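Local coordinates for protein E1 (Kluyveromyces marxianus, PDB 3VX6) that activates the ubiquitin-like proteins ATG12 and ATG8 as an E1-like enzyme for the two conjugation systems of autophagy and cytoplasm-to-vacuole transport, at residues A[84-89]-A[124-129]; A[136-141]-A[273-278]. One frame throughout, in Å; residues are numbered along the deposited sequence.

Interaction 1: residues A[84-89]-A[124-129]; sequences LNFNTI and YMISFA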
loop_
_atom_site.group_PDB
_atom_site.type_symbol
_atom_site.label_atom_id
_atom_site.label_comp_id
_atom_site.label_asym_id
_atom_site.label_seq_id
_atom_site.Cartn_x
_atom_site.Cartn_y
_atom_site.Cartn_z
ATOM N N LEU A 84 -3.326 10.861 -9.752
ATOM C CA LEU A 84 -4.203 12.004 -9.858
ATOM C C LEU A 84 -3.291 13.161 -10.268
ATOM O O LEU A 84 -2.800 13.905 -9.427
ATOM C CB LEU A 84 -4.869 12.317 -8.518
ATOM C CG LEU A 84 -6.107 13.230 -8.574
ATOM C CD1 LEU A 84 -6.145 14.065 -7.312
ATOM C CD2 LEU A 84 -6.086 14.142 -9.785
ATOM N N ASN A 85 -3.052 13.298 -11.566
ATOM C CA ASN A 85 -2.208 14.371 -12.055
ATOM C C ASN A 85 -2.978 15.680 -12.217
ATOM O O ASN A 85 -3.820 15.810 -13.114
ATOM C CB ASN A 85 -1.593 14.007 -13.407
ATOM C CG ASN A 85 -0.684 15.108 -13.938
ATOM O OD1 ASN A 85 0.388 15.351 -13.380
ATOM N ND2 ASN A 85 -1.117 15.792 -15.000
ATOM N N PHE A 86 -2.677 16.647 -11.353
ATOM C CA PHE A 86 -3.294 17.966 -11.411
ATOM C C PHE A 86 -2.802 18.722 -12.650
ATOM O O PHE A 86 -1.681 18.506 -13.133
ATOM C CB PHE A 86 -2.967 18.745 -10.141
ATOM C CG PHE A 86 -3.655 18.210 -8.936
ATOM C CD1 PHE A 86 -5.032 18.358 -8.789
ATOM C CD2 PHE A 86 -2.949 17.490 -7.978
ATOM C CE1 PHE A 86 -5.699 17.797 -7.706
ATOM C CE2 PHE A 86 -3.600 16.924 -6.897
ATOM C CZ PHE A 86 -4.985 17.078 -6.761
ATOM N N ASN A 87 -3.654 19.599 -13.170
ATOM C CA ASN A 87 -3.333 20.362 -14.365
ATOM C C ASN A 87 -2.568 21.640 -14.083
ATOM O O ASN A 87 -1.929 22.194 -14.975
ATOM C CB ASN A 87 -4.616 20.671 -15.154
ATOM C CG ASN A 87 -5.780 21.102 -14.256
ATOM O OD1 ASN A 87 -5.693 21.062 -13.018
ATOM N ND2 ASN A 87 -6.884 21.500 -14.883
ATOM N N THR A 88 -2.620 22.113 -12.846
ATOM C CA THR A 88 -1.902 23.328 -12.516
ATOM C C THR A 88 -1.139 23.137 -11.223
ATOM O O THR A 88 -1.554 22.355 -10.364
ATOM C CB THR A 88 -2.851 24.548 -12.366
ATOM O OG1 THR A 88 -3.245 24.693 -10.995
ATOM C CG2 THR A 88 -4.088 24.371 -13.229
ATOM N N ILE A 89 -0.020 23.849 -11.096
ATOM C CA ILE A 89 0.823 23.769 -9.906
ATOM C C ILE A 89 0.050 24.229 -8.670
ATOM O O ILE A 89 0.234 23.697 -7.583
ATOM C CB ILE A 89 2.097 24.649 -10.063
ATOM C CG1 ILE A 89 3.073 24.395 -8.912
ATOM C CG2 ILE A 89 1.724 26.122 -10.055
ATOM C CD1 ILE A 89 3.855 23.110 -9.026
ATOM N N TYR A 124 -1.517 5.793 -4.320
ATOM C CA TYR A 124 -2.115 6.901 -5.028
ATOM C C TYR A 124 -1.036 7.960 -5.217
ATOM O O TYR A 124 -0.236 8.238 -4.315
ATOM C CB TYR A 124 -3.266 7.458 -4.195
ATOM C CG TYR A 124 -4.327 6.428 -3.864
ATOM C CD1 TYR A 124 -5.459 6.283 -4.672
ATOM C CD2 TYR A 124 -4.194 5.582 -2.750
ATOM C CE1 TYR A 124 -6.437 5.329 -4.381
ATOM C CE2 TYR A 124 -5.168 4.615 -2.450
ATOM C CZ TYR A 124 -6.290 4.498 -3.274
ATOM O OH TYR A 124 -7.282 3.573 -3.006
ATOM N N MET A 125 -1.001 8.546 -6.399
ATOM C CA MET A 125 -0.006 9.555 -6.671
ATOM C C MET A 125 -0.693 10.799 -7.177
ATOM O O MET A 125 -1.575 10.712 -8.008
ATOM C CB MET A 125 0.977 9.039 -7.726
ATOM C CG MET A 125 2.084 10.007 -8.063
ATOM S SD MET A 125 3.182 9.363 -9.329
ATOM C CE MET A 125 3.427 10.851 -10.291
ATOM N N ILE A 126 -0.339 11.950 -6.634
ATOM C CA ILE A 126 -0.905 13.181 -7.149
ATOM C C ILE A 126 0.307 13.821 -7.788
ATOM O O ILE A 126 1.436 13.630 -7.331
ATOM C CB ILE A 126 -1.487 14.110 -6.060
ATOM C CG1 ILE A 126 -0.451 14.367 -4.960
ATOM C CG2 ILE A 126 -2.795 13.517 -5.536
ATOM C CD1 ILE A 126 -0.860 15.428 -3.940
ATOM N N SER A 127 0.099 14.551 -8.866
ATOM C CA SER A 127 1.231 15.155 -9.529
ATOM C C SER A 127 0.831 16.333 -10.371
ATOM O O SER A 127 -0.347 16.620 -10.569
ATOM C CB SER A 127 1.942 14.120 -10.417
ATOM O OG SER A 127 1.102 13.640 -11.460
ATOM N N PHE A 128 1.849 17.030 -10.838
ATOM C CA PHE A 128 1.676 18.160 -11.706
ATOM C C PHE A 128 2.827 18.040 -12.657
ATOM O O PHE A 128 3.992 18.178 -12.269
ATOM C CB PHE A 128 1.784 19.485 -10.972
ATOM C CG PHE A 128 1.779 20.662 -11.897
ATOM C CD1 PHE A 128 2.772 21.636 -11.819
ATOM C CD2 PHE A 128 0.796 20.778 -12.881
ATOM C CE1 PHE A 128 2.787 22.702 -12.703
ATOM C CE2 PHE A 128 0.805 21.839 -13.767
ATOM C CZ PHE A 128 1.804 22.806 -13.678
ATOM N N ALA A 129 2.502 17.729 -13.900
ATOM C CA ALA A 129 3.519 17.601 -14.916
ATOM C C ALA A 129 3.537 18.939 -15.622
ATOM O O ALA A 129 2.608 19.277 -16.364
ATOM C CB ALA A 129 3.167 16.482 -15.880
#
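Residues 84-86 run parallel to 124-129, in register L84 with I126 and N85 with S127: the amides of L84 and F86 give hydrogen bonds to M125 O and S127 O, while S127 N returns one to L84 O (3.0 Å). A polar link reinforces this ladder. S127 OG donates to N85 OD1 at 2.7 Å, in the carbonyl plane and on a lone pair; asparagine suits the place because its ND2 can donate to D40 at the same time. Apolar side chains fill the other face. I126 CG2 meets L84 CB (3.8 Å), and CE2 of F86 lies against I126 CB (3.6 Å). Near the end of the paired region F128, still in its strand, swings its ring away from its own amide (chi1 173°) against the start of helix 89-94. I89 N sits 3.2 Å above the ring centre, F86 O lies at the ring edge, and the I89 side chain crosses that of F128 at about a right angle. With an alanine in place of F128, the first turn of that helix would probably lose its flat support and I89 an apolar neighbour. The start of the β-α-β crossover packs on F128, while N85 and S127 satisfy each other on one face of the sheet and L84, F86 and I126 make apolar contacts on the other.

Interaction 2: residues A[136-141]-A[273-278]; sequences FYYWIC and KSIDLS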
loop_
_atom_site.group_PDB
_atom_site.type_symbol
_atom_site.label_atom_id
_atom_site.label_comp_id
_atom_site.label_asym_id
_atom_site.label_seq_id
_atom_site.Cartn_x
_atom_site.Cartn_y
_atom_site.Cartn_z
ATOM N N PHE A 136 8.430 18.214 -13.125
ATOM C CA PHE A 136 7.343 17.349 -12.691
ATOM C C PHE A 136 7.208 17.235 -11.195
ATOM O O PHE A 136 7.990 16.552 -10.556
ATOM C CB PHE A 136 7.533 15.964 -13.282
ATOM C CG PHE A 136 7.560 15.964 -14.766
ATOM C CD1 PHE A 136 6.425 15.619 -15.497
ATOM C CD2 PHE A 136 8.704 16.367 -15.446
ATOM C CE1 PHE A 136 6.427 15.678 -16.884
ATOM C CE2 PHE A 136 8.716 16.430 -16.831
ATOM C CZ PHE A 136 7.572 16.085 -17.552
ATOM N N TYR A 137 6.194 17.898 -10.649
ATOM C CA TYR A 137 5.921 17.868 -9.224
ATOM C C TYR A 137 5.004 16.672 -8.947
ATOM O O TYR A 137 4.007 16.480 -9.635
ATOM C CB TYR A 137 5.224 19.163 -8.817
ATOM C CG TYR A 137 5.961 20.411 -9.256
ATOM C CD1 TYR A 137 6.613 21.227 -8.330
ATOM C CD2 TYR A 137 6.036 20.761 -10.610
ATOM C CE1 TYR A 137 7.326 22.364 -8.740
ATOM C CE2 TYR A 137 6.749 21.894 -11.031
ATOM C CZ TYR A 137 7.390 22.685 -10.091
ATOM O OH TYR A 137 8.115 23.774 -10.503
ATOM N N TYR A 138 5.343 15.847 -7.966
ATOM C CA TYR A 138 4.486 14.717 -7.648
ATOM C C TYR A 138 4.558 14.324 -6.196
ATOM O O TYR A 138 5.472 14.712 -5.466
ATOM C CB TYR A 138 4.823 13.499 -8.490
ATOM C CG TYR A 138 6.202 12.964 -8.261
ATOM C CD1 TYR A 138 7.314 13.681 -8.683
ATOM C CD2 TYR A 138 6.398 11.714 -7.667
ATOM C CE1 TYR A 138 8.589 13.174 -8.531
ATOM C CE2 TYR A 138 7.677 11.188 -7.509
ATOM C CZ TYR A 138 8.771 11.928 -7.946
ATOM O OH TYR A 138 10.054 11.442 -7.817
ATOM N N TRP A 139 3.572 13.538 -5.789
ATOM C CA TRP A 139 3.485 13.083 -4.428
ATOM C C TRP A 139 2.760 11.755 -4.403
ATOM O O TRP A 139 1.613 11.648 -4.846
ATOM C CB TRP A 139 2.719 14.098 -3.602
ATOM C CG TRP A 139 3.108 14.086 -2.178
ATOM C CD1 TRP A 139 3.858 13.143 -1.537
ATOM C CD2 TRP A 139 2.788 15.077 -1.201
ATOM N NE1 TRP A 139 4.028 13.490 -0.224
ATOM C CE2 TRP A 139 3.382 14.675 0.010
ATOM C CE3 TRP A 139 2.055 16.270 -1.233
ATOM C CZ2 TRP A 139 3.267 15.422 1.183
ATOM C CZ3 TRP A 139 1.942 17.012 -0.067
ATOM C CH2 TRP A 139 2.546 16.584 1.125
ATOM N N ILE A 140 3.435 10.734 -3.890
ATOM C CA ILE A 140 2.830 9.422 -3.817
ATOM C C ILE A 140 2.478 9.117 -2.378
ATOM O O ILE A 140 3.136 9.598 -1.450
ATOM C CB ILE A 140 3.779 8.335 -4.341
ATOM C CG1 ILE A 140 4.195 8.663 -5.776
ATOM C CG2 ILE A 140 3.093 6.980 -4.289
ATOM C CD1 ILE A 140 5.138 7.649 -6.407
ATOM N N CYS A 141 1.412 8.342 -2.203
ATOM C CA CYS A 141 0.967 7.931 -0.883
ATOM C C CYS A 141 0.367 6.545 -1.003
ATOM O O CYS A 141 -0.200 6.183 -2.030
ATOM C CB CYS A 141 -0.084 8.891 -0.315
ATOM S SG CYS A 141 -1.780 8.655 -0.918
ATOM N N LYS A 273 7.588 15.809 -4.555
ATOM C CA LYS A 273 8.919 15.596 -5.092
ATOM C C LYS A 273 8.845 16.249 -6.468
ATOM O O LYS A 273 7.866 16.064 -7.186
ATOM C CB LYS A 273 9.218 14.103 -5.238
ATOM C CG LYS A 273 9.096 13.339 -3.940
ATOM C CD LYS A 273 9.423 11.862 -4.088
ATOM C CE LYS A 273 10.915 11.603 -4.043
ATOM N NZ LYS A 273 11.206 10.151 -3.819
ATOM N N SER A 274 9.847 17.040 -6.829
ATOM C CA SER A 274 9.829 17.684 -8.133
ATOM C C SER A 274 11.080 17.346 -8.902
ATOM O O SER A 274 12.188 17.678 -8.486
ATOM C CB SER A 274 9.746 19.200 -8.002
ATOM O OG SER A 274 10.870 19.708 -7.287
ATOM N N ILE A 275 10.909 16.676 -10.023
ATOM C CA ILE A 275 12.060 16.334 -10.811
ATOM C C ILE A 275 12.115 17.165 -12.080
ATOM O O ILE A 275 11.428 16.903 -13.069
ATOM C CB ILE A 275 12.076 14.841 -11.101
ATOM C CG1 ILE A 275 10.914 14.461 -12.054
ATOM C CG2 ILE A 275 11.973 14.055 -9.736
ATOM C CD1 ILE A 275 11.249 13.236 -12.983
ATOM N N ASP A 276 12.926 18.214 -11.995
ATOM C CA ASP A 276 13.120 19.180 -13.080
ATOM C C ASP A 276 14.136 18.647 -14.105
ATOM O O ASP A 276 15.293 19.049 -14.136
ATOM C CB ASP A 276 13.585 20.521 -12.489
ATOM C CG ASP A 276 13.918 21.565 -13.547
ATOM O OD1 ASP A 276 14.091 22.765 -13.199
ATOM O OD2 ASP A 276 14.009 21.183 -14.715
ATOM N N LEU A 277 13.672 17.731 -14.949
ATOM C CA LEU A 277 14.482 17.133 -16.013
ATOM C C LEU A 277 14.726 18.188 -17.074
ATOM O O LEU A 277 14.175 18.102 -18.165
ATOM C CB LEU A 277 13.747 15.977 -16.664
ATOM C CG LEU A 277 13.694 14.610 -15.991
ATOM C CD1 LEU A 277 12.971 13.642 -16.983
ATOM C CD2 LEU A 277 15.133 14.116 -15.708
ATOM N N SER A 278 15.557 19.170 -16.729
ATOM C CA SER A 278 15.895 20.264 -17.614
ATOM C C SER A 278 17.218 20.858 -17.146
ATOM O O SER A 278 17.380 22.069 -17.059
ATOM C CB SER A 278 14.771 21.303 -17.582
ATOM O OG SER A 278 14.926 22.193 -18.663
#
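Y138 O accepts the amide of K273 N at 2.6 Å in a nearly straight bond, with an N-H...O angle of 166°; the return bond from Y138 N is less certain, because K273 O is crowded in the model. Two residues along, F136 O takes I275 N at 3.0 Å. The same F136 O also meets S274 CA in a CA-H...O contact of 3.2 Å, while F136 N reaches I275 O by a longer bond. Y138 with K273 and F136 with I275 are therefore hydrogen-bonded pairs of an antiparallel ladder, and Y137 with S274 is the non-hydrogen-bonded pair between them. The short strand 273-275 thereby joins the mixed sheet alongside strand 135-144, before the chain leaves through successive inverse gamma turns centred on D276 and L277. Side chains alternate between the faces. On one, CG of Y138 lies between its backbone N and carbonyl carbon (chi1 63°), which brings the ring beneath K273: K273 CB makes a CH-pi contact 3.7 Å from the Y138 ring centroid, and I275 CG2 comes to the ring edge, near its plane. The long aliphatic stem of a lysine suits this place, since it can cover an aromatic face while NZ goes on to weak polar contacts with E263 and S17. F136 CB touches I275 CG1 on the same face, where F24 of helix 21-33 packs against Y138, F136 and I275. On the other, more exposed face, S274 CB makes an off-centre CH-pi contact with the Y137 ring, 4.2 Å from its centroid.

How the interactions relate
From the N terminus, strand 78-86 runs into helices 89-94 and 97-114, and interaction 1 closes that excursion when 124-129 returns parallel to 84-89. A short loop then sends the chain back as strand 135-144, antiparallel to 123-130; F128 N to Y137 O and I126 O to W139 N are probable hydrogen bonds of this hairpin. Interaction 2 closes a much longer loop of 131 residues, which includes the whole second mixed sheet, when 273-278 comes back beside 136-141 near the C terminus. The two closures follow in series, neither nested nor crossed. Together they order 78-86, 123-130, 135-144 and 273-275 across one sheet, with the hairpin at its middle.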